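Local coordinates for segregation and condensation protein A (Thermococcus onnurineus, PDB 6IVH) that probably acts as the kleisin subunit of an archaeal Smc-based condensin in chromosome organisation and segregation, represented here by its N-terminal domain, at residues I29-L34 with S68-Y73; K37-L42 with I62-K67; R43-K46 with R51-A54; S53-L58 with A113-L118. All blocks are in the same frame, centred on the assembly; numbering follows the deposited sequence.

Interaction 1 of 4, residues I29-L34 with S68-Y73; sequences IDIVDL and SEALLY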
loop_
_atom_site.group_PDB
_atom_site.type_symbol
_atom_site.label_atom_id
_atom_site.label_comp_id
_atom_site.label_asym_id
_atom_site.label_seq_id
_atom_site.Cartn_x
_atom_site.Cartn_y
_atom_site.Cartn_z
ATOM N N ILE A 29 3.649 10.416 3.475
ATOM C CA ILE A 29 3.288 9.530 2.376
ATOM C C ILE A 29 2.020 10.060 1.726
ATOM O O ILE A 29 1.044 10.376 2.417
ATOM C CB ILE A 29 3.088 8.087 2.870
ATOM C CG1 ILE A 29 4.305 7.603 3.661
ATOM C CG2 ILE A 29 2.804 7.162 1.697
ATOM C CD1 ILE A 29 4.186 6.167 4.117
ATOM N N ASP A 30 2.028 10.163 0.401
ATOM C CA ASP A 30 0.833 10.529 -0.353
ATOM C C ASP A 30 0.139 9.242 -0.784
ATOM O O ASP A 30 0.637 8.524 -1.657
ATOM C CB ASP A 30 1.196 11.398 -1.556
ATOM C CG ASP A 30 -0.014 12.092 -2.166
ATOM O OD1 ASP A 30 -1.142 11.577 -2.021
ATOM O OD2 ASP A 30 0.168 13.159 -2.793
ATOM N N ILE A 31 -1.015 8.951 -0.173
ATOM C CA ILE A 31 -1.687 7.674 -0.412
ATOM C C ILE A 31 -2.135 7.555 -1.864
ATOM O O ILE A 31 -2.245 6.444 -2.399
ATOM C CB ILE A 31 -2.869 7.496 0.565
ATOM C CG1 ILE A 31 -3.405 6.065 0.511
ATOM C CG2 ILE A 31 -3.983 8.474 0.250
ATOM C CD1 ILE A 31 -2.383 5.021 0.880
ATOM N N VAL A 32 -2.392 8.684 -2.527
ATOM C CA VAL A 32 -2.732 8.649 -3.946
ATOM C C VAL A 32 -1.499 8.311 -4.774
ATOM O O VAL A 32 -1.548 7.472 -5.682
ATOM C CB VAL A 32 -3.358 9.987 -4.379
ATOM C CG1 VAL A 32 -3.645 9.985 -5.873
ATOM C CG2 VAL A 32 -4.631 10.258 -3.588
ATOM N N ASP A 33 -0.371 8.952 -4.467
ATOM C CA ASP A 33 0.860 8.664 -5.193
ATOM C C ASP A 33 1.451 7.321 -4.784
ATOM O O ASP A 33 2.107 6.662 -5.598
ATOM C CB ASP A 33 1.874 9.785 -4.967
ATOM C CG ASP A 33 1.344 11.143 -5.386
ATOM O OD1 ASP A 33 0.402 11.189 -6.208
ATOM O OD2 ASP A 33 1.869 12.165 -4.895
ATOM N N LEU A 34 1.226 6.898 -3.536
ATOM C CA LEU A 34 1.768 5.626 -3.067
ATOM C C LEU A 34 1.069 4.440 -3.719
ATOM O O LEU A 34 1.696 3.394 -3.927
ATOM C CB LEU A 34 1.652 5.541 -1.543
ATOM C CG LEU A 34 2.228 4.338 -0.781
ATOM C CD1 LEU A 34 1.257 3.160 -0.714
ATOM C CD2 LEU A 34 3.558 3.907 -1.379
ATOM N N SER A 68 -8.878 6.569 -3.614
ATOM C CA SER A 68 -10.096 7.133 -4.183
ATOM C C SER A 68 -10.797 8.032 -3.173
ATOM O O SER A 68 -11.233 9.139 -3.507
ATOM C CB SER A 68 -11.032 6.017 -4.648
ATOM O OG SER A 68 -10.475 5.288 -5.727
ATOM N N GLU A 69 -10.913 7.567 -1.927
ATOM C CA GLU A 69 -11.532 8.386 -0.891
ATOM C C GLU A 69 -10.679 9.609 -0.577
ATOM O O GLU A 69 -11.213 10.690 -0.305
ATOM C CB GLU A 69 -11.768 7.547 0.364
ATOM C CG GLU A 69 -12.540 6.264 0.103
ATOM C CD GLU A 69 -12.657 5.388 1.337
ATOM O OE1 GLU A 69 -13.798 5.044 1.716
ATOM O OE2 GLU A 69 -11.610 5.043 1.927
ATOM N N ALA A 70 -9.353 9.463 -0.618
ATOM C CA ALA A 70 -8.481 10.613 -0.399
ATOM C C ALA A 70 -8.713 11.688 -1.452
ATOM O O ALA A 70 -8.720 12.884 -1.138
ATOM C CB ALA A 70 -7.019 10.174 -0.397
ATOM N N LEU A 71 -8.908 11.282 -2.709
ATOM C CA LEU A 71 -9.182 12.252 -3.762
ATOM C C LEU A 71 -10.566 12.866 -3.614
ATOM O O LEU A 71 -10.759 14.042 -3.945
ATOM C CB LEU A 71 -9.044 11.593 -5.132
ATOM C CG LEU A 71 -7.616 11.377 -5.623
ATOM C CD1 LEU A 71 -7.610 10.357 -6.738
ATOM C CD2 LEU A 71 -7.010 12.691 -6.089
ATOM N N LEU A 72 -11.539 12.095 -3.128
ATOM C CA LEU A 72 -12.887 12.612 -2.942
ATOM C C LEU A 72 -13.030 13.443 -1.674
ATOM O O LEU A 72 -13.976 14.230 -1.570
ATOM C CB LEU A 72 -13.894 11.460 -2.920
ATOM C CG LEU A 72 -14.038 10.646 -4.208
ATOM C CD1 LEU A 72 -15.026 9.510 -4.015
ATOM C CD2 LEU A 72 -14.461 11.536 -5.366
ATOM N N TYR A 73 -12.117 13.290 -0.713
ATOM C CA TYR A 73 -12.166 14.015 0.558
ATOM C C TYR A 73 -10.791 14.634 0.799
ATOM O O TYR A 73 -9.911 13.996 1.384
ATOM C CB TYR A 73 -12.587 13.090 1.700
ATOM C CG TYR A 73 -13.766 12.203 1.358
ATOM C CD1 TYR A 73 -15.001 12.748 1.033
ATOM C CD2 TYR A 73 -13.646 10.819 1.365
ATOM C CE1 TYR A 73 -16.081 11.940 0.717
ATOM C CE2 TYR A 73 -14.718 10.002 1.049
ATOM C CZ TYR A 73 -15.933 10.569 0.728
ATOM O OH TYR A 73 -17.003 9.760 0.418
#
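A chi1 of 177° in Val32 places CG1 opposite the backbone N and CG2 beside it, facing Leu71, whereas the similar chi1 of Ile31 (-169°) sends CG1 and CD1 away and presents only CG2 to Ala70. The methyl of Ala70 is thus met by two branched residues: Ile31 CG2 lies 3.5 Å from Ala70 CB, and Val32 CG2 is 4.0 Å from the same atom. Val32 also meets Leu71, its CG2 resting 3.8 Å from Leu71 CG. These two side chains lie roughly perpendicular, with Val32 CG1 reaching Leu71 CD1 more loosely. Ala70 is small enough to bring the backbones close, and its CA is 7.0 Å from that of Val32. The remainder of Ile31 enters the interior against Leu63, Met66 and Leu110, so the contact runs from core to surface, where Leu71 lies.

Asp30 is the N-cap of helix 31-47. Its OD1 accepts a hydrogen bond from Val32 N at 3.2 Å, approached on the anti side and 34° out of the carboxylate plane, and it also forms a salt bridge with Arg103. Ile29 and Ile31 join the partner strand 104-105 and its approach through backbone bonds to Tyr105 and Arg103. The arrangement is an N-capped first turn of helix 31-47 packed on the last turn of helix 54-72, within the helical N-terminal domain of a kleisin.

Interaction 2 of 4, residues K37-L42 with I62-K67; sequences KYIERL and ILVRMK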
loop_
_atom_site.group_PDB
_atom_site.type_symbol
_atom_site.label_atom_id
_atom_site.label_comp_id
_atom_site.label_asym_id
_atom_site.label_seq_id
_atom_site.Cartn_x
_atom_site.Cartn_y
_atom_site.Cartn_z
ATOM N N LYS A 37 2.571 3.474 -7.120
ATOM C CA LYS A 37 3.925 2.974 -6.896
ATOM C C LYS A 37 3.894 1.546 -6.362
ATOM O O LYS A 37 4.726 0.712 -6.742
ATOM C CB LYS A 37 4.679 3.889 -5.929
ATOM C CG LYS A 37 4.886 5.310 -6.432
ATOM C CD LYS A 37 5.758 6.103 -5.470
ATOM C CE LYS A 37 5.923 7.547 -5.921
ATOM N NZ LYS A 37 4.681 8.338 -5.711
ATOM N N TYR A 38 2.937 1.248 -5.479
ATOM C CA TYR A 38 2.758 -0.120 -5.007
ATOM C C TYR A 38 2.364 -1.046 -6.149
ATOM O O TYR A 38 2.883 -2.163 -6.263
ATOM C CB TYR A 38 1.702 -0.154 -3.900
ATOM C CG TYR A 38 1.433 -1.529 -3.328
ATOM C CD1 TYR A 38 0.478 -2.367 -3.893
ATOM C CD2 TYR A 38 2.124 -1.982 -2.213
ATOM C CE1 TYR A 38 0.230 -3.623 -3.368
ATOM C CE2 TYR A 38 1.884 -3.233 -1.683
ATOM C CZ TYR A 38 0.936 -4.049 -2.263
ATOM O OH TYR A 38 0.697 -5.296 -1.732
ATOM N N ILE A 39 1.441 -0.601 -7.004
ATOM C CA ILE A 39 1.003 -1.427 -8.124
ATOM C C ILE A 39 2.126 -1.588 -9.141
ATOM O O ILE A 39 2.302 -2.666 -9.724
ATOM C CB ILE A 39 -0.263 -0.824 -8.758
ATOM C CG1 ILE A 39 -1.435 -0.913 -7.776
ATOM C CG2 ILE A 39 -0.590 -1.515 -10.073
ATOM C CD1 ILE A 39 -2.730 -0.336 -8.309
ATOM N N GLU A 40 2.902 -0.524 -9.371
ATOM C CA GLU A 40 4.062 -0.626 -10.252
ATOM C C GLU A 40 4.994 -1.738 -9.792
ATOM O O GLU A 40 5.352 -2.626 -10.573
ATOM C CB GLU A 40 4.812 0.708 -10.306
ATOM C CG GLU A 40 4.128 1.798 -11.120
ATOM C CD GLU A 40 4.838 3.138 -11.014
ATOM O OE1 GLU A 40 6.045 3.151 -10.689
ATOM O OE2 GLU A 40 4.189 4.180 -11.253
ATOM N N ARG A 41 5.385 -1.709 -8.516
ATOM C CA ARG A 41 6.283 -2.734 -7.993
ATOM C C ARG A 41 5.616 -4.102 -7.987
ATOM O O ARG A 41 6.262 -5.112 -8.286
ATOM C CB ARG A 41 6.749 -2.356 -6.587
ATOM C CG ARG A 41 7.619 -3.404 -5.921
ATOM C CD ARG A 41 8.982 -3.490 -6.593
ATOM N NE ARG A 41 9.925 -4.269 -5.797
ATOM C CZ ARG A 41 11.111 -4.680 -6.230
ATOM N NH1 ARG A 41 11.509 -4.390 -7.462
ATOM N NH2 ARG A 41 11.898 -5.386 -5.430
ATOM N N LEU A 42 4.323 -4.153 -7.654
ATOM C CA LEU A 42 3.601 -5.422 -7.684
ATOM C C LEU A 42 3.600 -6.020 -9.084
ATOM O O LEU A 42 3.691 -7.242 -9.247
ATOM C CB LEU A 42 2.171 -5.224 -7.188
ATOM C CG LEU A 42 1.325 -6.490 -7.080
ATOM C CD1 LEU A 42 1.966 -7.466 -6.109
ATOM C CD2 LEU A 42 -0.094 -6.151 -6.655
ATOM N N ILE A 62 -7.117 -2.413 -1.416
ATOM C CA ILE A 62 -7.317 -1.505 -0.293
ATOM C C ILE A 62 -6.690 -0.147 -0.582
ATOM O O ILE A 62 -7.303 0.899 -0.334
ATOM C CB ILE A 62 -6.755 -2.127 0.998
ATOM C CG1 ILE A 62 -7.459 -3.452 1.301
ATOM C CG2 ILE A 62 -6.894 -1.154 2.162
ATOM C CD1 ILE A 62 -6.877 -4.203 2.481
ATOM N N LEU A 63 -5.464 -0.138 -1.115
ATOM C CA LEU A 63 -4.803 1.124 -1.429
ATOM C C LEU A 63 -5.543 1.893 -2.514
ATOM O O LEU A 63 -5.541 3.130 -2.506
ATOM C CB LEU A 63 -3.356 0.872 -1.853
ATOM C CG LEU A 63 -2.423 0.372 -0.752
ATOM C CD1 LEU A 63 -1.017 0.155 -1.291
ATOM C CD2 LEU A 63 -2.411 1.349 0.412
ATOM N N VAL A 64 -6.177 1.189 -3.454
ATOM C CA VAL A 64 -6.961 1.873 -4.476
ATOM C C VAL A 64 -8.160 2.571 -3.846
ATOM O O VAL A 64 -8.488 3.711 -4.198
ATOM C CB VAL A 64 -7.388 0.884 -5.576
ATOM C CG1 VAL A 64 -8.396 1.534 -6.512
ATOM C CG2 VAL A 64 -6.174 0.413 -6.359
ATOM N N ARG A 65 -8.826 1.908 -2.896
ATOM C CA ARG A 65 -9.942 2.545 -2.205
ATOM C C ARG A 65 -9.470 3.712 -1.348
ATOM O O ARG A 65 -10.111 4.768 -1.320
ATOM C CB ARG A 65 -10.689 1.525 -1.348
ATOM C CG ARG A 65 -11.735 2.154 -0.434
ATOM C CD ARG A 65 -12.407 1.122 0.458
ATOM N NE ARG A 65 -11.442 0.380 1.266
ATOM C CZ ARG A 65 -10.945 0.808 2.422
ATOM N NH1 ARG A 65 -11.314 1.984 2.912
ATOM N NH2 ARG A 65 -10.073 0.061 3.087
HETATM N N MSE A 66 -8.351 3.544 -0.649
HETATM C CA MSE A 66 -7.843 4.592 0.229
HETATM C C MSE A 66 -7.407 5.822 -0.560
HETATM O O MSE A 66 -7.445 6.941 -0.045
HETATM C CB MSE A 66 -6.682 4.066 1.075
HETATM C CG MSE A 66 -7.100 3.013 2.085
HETATM SE SE MSE A 66 -5.608 2.317 3.119
HETATM C CE MSE A 66 -5.148 3.941 4.092
ATOM N N LYS A 67 -6.997 5.614 -1.810
ATOM C CA LYS A 67 -6.625 6.737 -2.661
ATOM C C LYS A 67 -7.825 7.353 -3.366
ATOM O O LYS A 67 -7.802 8.549 -3.680
ATOM C CB LYS A 67 -5.576 6.306 -3.693
ATOM C CG LYS A 67 -6.101 6.086 -5.105
ATOM C CD LYS A 67 -4.984 6.247 -6.130
ATOM C CE LYS A 67 -5.475 6.001 -7.551
ATOM N NZ LYS A 67 -5.846 4.575 -7.786
#
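Leu63 sets its CD1 methyl over one face of the Tyr38 ring, a CH-pi contact in which the carbon is 4.0 Å from the ring centroid. The approach is 26° off the ring normal, because the methyl sits nearer the inner end of the ring: Leu63 CD1 is 3.6 Å from Tyr38 CG and also touches the adjoining CB. The two side chains meet almost perpendicularly, so one methyl, not the whole leucine, lies on the aromatic surface. One residue further along each helix a looser pair follows, Ile39 CD1 against Val64 CG2 at 4.0 Å, again set nearly square to each other and closer to the surface.

Around this first shell, the tyrosine is packed at its inner end and hydrogen-bonded at its outer end. With CG anti to the backbone N (chi1 -180°), the ring extends toward helix 54-72, and its hydroxyl hydrogen-bonds to the carbonyl oxygen of Ala56, so the polar end of a buried side chain has a partner. Ile14, Ala59 and Ala60 also touch Tyr38. Leu63 is backed by Ile31 and Leu34, and its carbonyl oxygen is hydrogen-bonded to Thr35 OG1, a second polar tie between the helices. With the CA atoms of Tyr38 and Leu63 8.5 Å apart and the two segments running in nearly opposite directions, this is the middle of an antiparallel helical hairpin formed by helices 31-47 and 54-72.

Interaction 3 of 4, residues R43-K46 with R51-A54; sequences REMK and RVSA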
loop_
_atom_site.group_PDB
_atom_site.type_symbol
_atom_site.label_atom_id
_atom_site.label_comp_id
_atom_site.label_asym_id
_atom_site.label_seq_id
_atom_site.Cartn_x
_atom_site.Cartn_y
_atom_site.Cartn_z
ATOM N N ARG A 43 3.499 -5.173 -10.108
ATOM C CA ARG A 43 3.573 -5.663 -11.479
ATOM C C ARG A 43 4.968 -6.172 -11.814
ATOM O O ARG A 43 5.110 -7.116 -12.602
ATOM C CB ARG A 43 3.150 -4.556 -12.448
ATOM C CG ARG A 43 3.255 -4.927 -13.910
ATOM C CD ARG A 43 2.539 -3.912 -14.780
ATOM N NE ARG A 43 1.111 -3.860 -14.479
ATOM C CZ ARG A 43 0.215 -4.709 -14.974
ATOM N NH1 ARG A 43 0.599 -5.682 -15.790
ATOM N NH2 ARG A 43 -1.066 -4.588 -14.651
ATOM N N GLU A 44 6.005 -5.573 -11.223
ATOM C CA GLU A 44 7.368 -6.023 -11.487
ATOM C C GLU A 44 7.586 -7.448 -10.992
ATOM O O GLU A 44 8.171 -8.275 -11.702
ATOM C CB GLU A 44 8.372 -5.069 -10.837
ATOM C CG GLU A 44 8.368 -3.657 -11.413
ATOM C CD GLU A 44 9.387 -2.746 -10.744
ATOM O OE1 GLU A 44 10.143 -3.229 -9.872
ATOM O OE2 GLU A 44 9.429 -1.544 -11.087
HETATM N N MSE A 45 7.120 -7.757 -9.783
HETATM C CA MSE A 45 7.313 -9.086 -9.210
HETATM C C MSE A 45 6.551 -10.127 -10.018
HETATM O O MSE A 45 7.043 -11.233 -10.238
HETATM C CB MSE A 45 6.861 -9.125 -7.747
HETATM C CG MSE A 45 6.994 -7.799 -7.023
HETATM SE SE MSE A 45 8.812 -7.125 -6.776
HETATM C CE MSE A 45 9.722 -8.747 -6.224
ATOM N N LYS A 46 5.344 -9.764 -10.461
ATOM C CA LYS A 46 4.528 -10.687 -11.240
ATOM C C LYS A 46 5.035 -10.842 -12.670
ATOM O O LYS A 46 4.782 -11.879 -13.293
ATOM C CB LYS A 46 3.069 -10.223 -11.235
ATOM C CG LYS A 46 2.492 -10.038 -9.834
ATOM C CD LYS A 46 1.710 -11.253 -9.358
ATOM C CE LYS A 46 0.297 -11.249 -9.924
ATOM N NZ LYS A 46 -0.558 -12.302 -9.310
ATOM N N ARG A 51 6.586 -15.536 -6.424
ATOM C CA ARG A 51 5.498 -15.806 -5.494
ATOM C C ARG A 51 5.137 -14.535 -4.739
ATOM O O ARG A 51 5.965 -13.977 -4.015
ATOM C CB ARG A 51 5.900 -16.906 -4.510
ATOM C CG ARG A 51 6.251 -18.263 -5.103
ATOM C CD ARG A 51 6.052 -19.358 -4.082
ATOM N NE ARG A 51 6.717 -20.608 -4.445
ATOM C CZ ARG A 51 7.070 -21.541 -3.567
ATOM N NH1 ARG A 51 6.798 -21.372 -2.281
ATOM N NH2 ARG A 51 7.684 -22.644 -3.973
ATOM N N VAL A 52 3.905 -14.072 -4.924
ATOM C CA VAL A 52 3.376 -12.906 -4.231
ATOM C C VAL A 52 2.156 -13.357 -3.443
ATOM O O VAL A 52 1.259 -14.004 -3.999
ATOM C CB VAL A 52 3.025 -11.772 -5.214
ATOM C CG1 VAL A 52 2.165 -10.717 -4.536
ATOM C CG2 VAL A 52 4.294 -11.143 -5.768
ATOM N N SER A 53 2.126 -13.031 -2.152
ATOM C CA SER A 53 1.078 -13.529 -1.272
ATOM C C SER A 53 -0.279 -12.935 -1.640
ATOM O O SER A 53 -0.379 -11.929 -2.350
ATOM C CB SER A 53 1.401 -13.205 0.188
ATOM O OG SER A 53 1.322 -11.810 0.429
ATOM N N ALA A 54 -1.338 -13.577 -1.135
ATOM C CA ALA A 54 -2.685 -13.060 -1.344
ATOM C C ALA A 54 -2.883 -11.722 -0.646
ATOM O O ALA A 54 -3.594 -10.854 -1.167
ATOM C CB ALA A 54 -3.722 -14.072 -0.856
#
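Met45 and Val52 face each other where a helix end and an extended linker run close together, their CA atoms 7.4 Å apart. Residues 43-46 belong to the last turns of helix 31-47. Across from them the chain at Arg51 to Ser53 is stretched out, Val52 having phi/psi of -120°/128°, and Ala54 then takes up helical conformation. In this extended run Val52 turns its side chain toward the helix, while Arg51 starts off in the other direction.

The valine carries the contact on its side of the gap. Its CG2 methyl packs 3.8 Å from Met45 CB, so the selenomethionine is touched at the root of its side chain. Beyond that point the chain of Met45 bends twice, at chi2 and chi3, and leads its SE away from the valine. Lys46 adds a looser contact: its aliphatic chain folds round until CD is 4.4 Å from Val52 CB, so that this one methylene lies loosely beside the valine. No hydrogen bond joins the two segments, and the contact lies at the surface.

Arg51 and Ser53 are hydrogen-bonded through their backbones to Ile9, which Val52 also touches, tying the linker to the chain just before helix 11-20. Val52 sits at the turn of the hairpin, between the end of helix 31-47 and the start of helix 54-72.

Interaction 4 of 4, residues S53-L58 with A113-L118; sequences SARAIL and ALMDAL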
loop_
_atom_site.group_PDB
_atom_site.type_symbol
_atom_site.label_atom_id
_atom_site.label_comp_id
_atom_site.label_asym_id
_atom_site.label_seq_id
_atom_site.Cartn_x
_atom_site.Cartn_y
_atom_site.Cartn_z
ATOM N N SER A 53 2.126 -13.031 -2.152
ATOM C CA SER A 53 1.078 -13.529 -1.272
ATOM C C SER A 53 -0.279 -12.935 -1.640
ATOM O O SER A 53 -0.379 -11.929 -2.350
ATOM C CB SER A 53 1.401 -13.205 0.188
ATOM O OG SER A 53 1.322 -11.810 0.429
ATOM N N ALA A 54 -1.338 -13.577 -1.135
ATOM C CA ALA A 54 -2.685 -13.060 -1.344
ATOM C C ALA A 54 -2.883 -11.722 -0.646
ATOM O O ALA A 54 -3.594 -10.854 -1.167
ATOM C CB ALA A 54 -3.722 -14.072 -0.856
ATOM N N ARG A 55 -2.264 -11.534 0.523
ATOM C CA ARG A 55 -2.399 -10.265 1.231
ATOM C C ARG A 55 -1.815 -9.119 0.416
ATOM O O ARG A 55 -2.375 -8.017 0.391
ATOM C CB ARG A 55 -1.729 -10.353 2.604
ATOM C CG ARG A 55 -2.194 -11.542 3.430
ATOM C CD ARG A 55 -1.490 -11.624 4.777
ATOM N NE ARG A 55 -2.096 -10.753 5.781
ATOM C CZ ARG A 55 -1.527 -9.651 6.259
ATOM N NH1 ARG A 55 -0.329 -9.280 5.828
ATOM N NH2 ARG A 55 -2.154 -8.923 7.173
ATOM N N ALA A 56 -0.695 -9.362 -0.269
ATOM C CA ALA A 56 -0.128 -8.341 -1.143
ATOM C C ALA A 56 -1.049 -8.032 -2.317
ATOM O O ALA A 56 -1.072 -6.894 -2.802
ATOM C CB ALA A 56 1.247 -8.778 -1.645
ATOM N N ILE A 57 -1.806 -9.023 -2.787
ATOM C CA ILE A 57 -2.794 -8.768 -3.830
ATOM C C ILE A 57 -3.976 -7.996 -3.260
ATOM O O ILE A 57 -4.453 -7.027 -3.863
ATOM C CB ILE A 57 -3.238 -10.092 -4.478
ATOM C CG1 ILE A 57 -2.060 -10.763 -5.194
ATOM C CG2 ILE A 57 -4.391 -9.861 -5.435
ATOM C CD1 ILE A 57 -2.385 -12.133 -5.753
ATOM N N LEU A 58 -4.461 -8.405 -2.084
ATOM C CA LEU A 58 -5.583 -7.717 -1.453
ATOM C C LEU A 58 -5.215 -6.298 -1.035
ATOM O O LEU A 58 -6.067 -5.402 -1.073
ATOM C CB LEU A 58 -6.071 -8.519 -0.245
ATOM C CG LEU A 58 -7.148 -7.890 0.642
ATOM C CD1 LEU A 58 -8.411 -7.609 -0.154
ATOM C CD2 LEU A 58 -7.446 -8.792 1.826
ATOM N N ALA A 113 -3.045 1.128 9.385
ATOM C CA ALA A 113 -4.284 1.301 8.633
ATOM C C ALA A 113 -4.475 0.186 7.611
ATOM O O ALA A 113 -5.593 -0.315 7.432
ATOM C CB ALA A 113 -4.294 2.666 7.944
ATOM N N LEU A 114 -3.398 -0.221 6.934
ATOM C CA LEU A 114 -3.528 -1.259 5.916
ATOM C C LEU A 114 -3.740 -2.631 6.546
ATOM O O LEU A 114 -4.585 -3.407 6.084
ATOM C CB LEU A 114 -2.299 -1.259 5.005
ATOM C CG LEU A 114 -2.208 -2.386 3.980
ATOM C CD1 LEU A 114 -3.390 -2.345 3.037
ATOM C CD2 LEU A 114 -0.910 -2.302 3.194
HETATM N N MSE A 115 -2.991 -2.949 7.598
HETATM C CA MSE A 115 -3.128 -4.239 8.276
HETATM C C MSE A 115 -4.473 -4.382 8.984
HETATM O O MSE A 115 -4.983 -5.492 9.136
HETATM C CB MSE A 115 -1.990 -4.446 9.279
HETATM C CG MSE A 115 -1.069 -5.623 8.965
HETATM SE SE MSE A 115 -0.398 -5.633 7.136
HETATM C CE MSE A 115 1.080 -4.384 7.329
ATOM N N ASP A 116 -5.047 -3.259 9.425
ATOM C CA ASP A 116 -6.394 -3.306 9.986
ATOM C C ASP A 116 -7.425 -3.602 8.905
ATOM O O ASP A 116 -8.384 -4.347 9.138
ATOM C CB ASP A 116 -6.725 -1.993 10.698
ATOM C CG ASP A 116 -6.266 -1.982 12.146
ATOM O OD1 ASP A 116 -5.986 -3.069 12.695
ATOM O OD2 ASP A 116 -6.193 -0.884 12.738
ATOM N N ALA A 117 -7.241 -3.031 7.712
ATOM C CA ALA A 117 -8.147 -3.325 6.610
ATOM C C ALA A 117 -7.935 -4.733 6.070
ATOM O O ALA A 117 -8.892 -5.372 5.619
ATOM C CB ALA A 117 -7.971 -2.296 5.492
ATOM N N LEU A 118 -6.697 -5.229 6.109
ATOM C CA LEU A 118 -6.423 -6.572 5.608
ATOM C C LEU A 118 -7.070 -7.636 6.485
ATOM O O LEU A 118 -7.620 -8.619 5.973
ATOM C CB LEU A 118 -4.916 -6.799 5.510
ATOM C CG LEU A 118 -4.206 -6.190 4.300
ATOM C CD1 LEU A 118 -2.707 -6.158 4.516
ATOM C CD2 LEU A 118 -4.539 -6.978 3.047
#
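Arg55 and Leu58 meet Met115 and Leu118 at a steep helix-helix crossing, where the first turns of helix 54-72 pack on helix 107-120, most of which falls in a predicted coiled coil. The local axes make an angle of 107° and approach to 10.9 Å. Leu118 reaches both partners: its CD2 is 3.6 Å from Leu58 CD2, the two leucine side chains lying alongside each other and pointing opposite ways, and equally close to the backbone at Arg55 O. Its CD1 lies over one face of the Arg55 guanidinium, 3.9 Å from NH2. Met115, a selenomethionine, comes to the edge of the same group, with SE 3.7 Å from Arg55 NH2. The arginine chain, bent at chi3 (82°), thus arches over to helix 107-120, where NH2 forms a salt bridge with Glu119 while lying against the apolar atoms of Met115 and Leu118.

At the start of helix 54-72, Ser53 is the N-cap, its OG accepting from Ala56 N at 3.2 Å, and it also bonds to Ile9 O. At the beginning of helix 11-20, Pro11 touches Arg55 and Val12 touches Met115, while further along helix 54-72 Ile62 continues the packing against Leu114 and Leu118.

In the fold
Interactions 1, 2 and 3 follow the pairing of helix 31-47 with helix 54-72 from its open end to its turn; the centres of interactions 1 and 3 are about 23 Å apart, on opposite sides of the chain's centre. Interaction 2 lies between them and touches both, through Ile31 CD1 to Leu63 CD2 at 3.7 Å and Leu42 CD1 to Val52 CG1 at 3.6 Å. Interaction 4 brings helix 107-120 onto helix 54-72, its centre about 11 Å from that of interaction 2. Ile62 bridges these two, its CD1 being 3.7 Å from Leu118 CD2. Interactions 3 and 4 share Ser53 and Ala54, where the linker becomes helix.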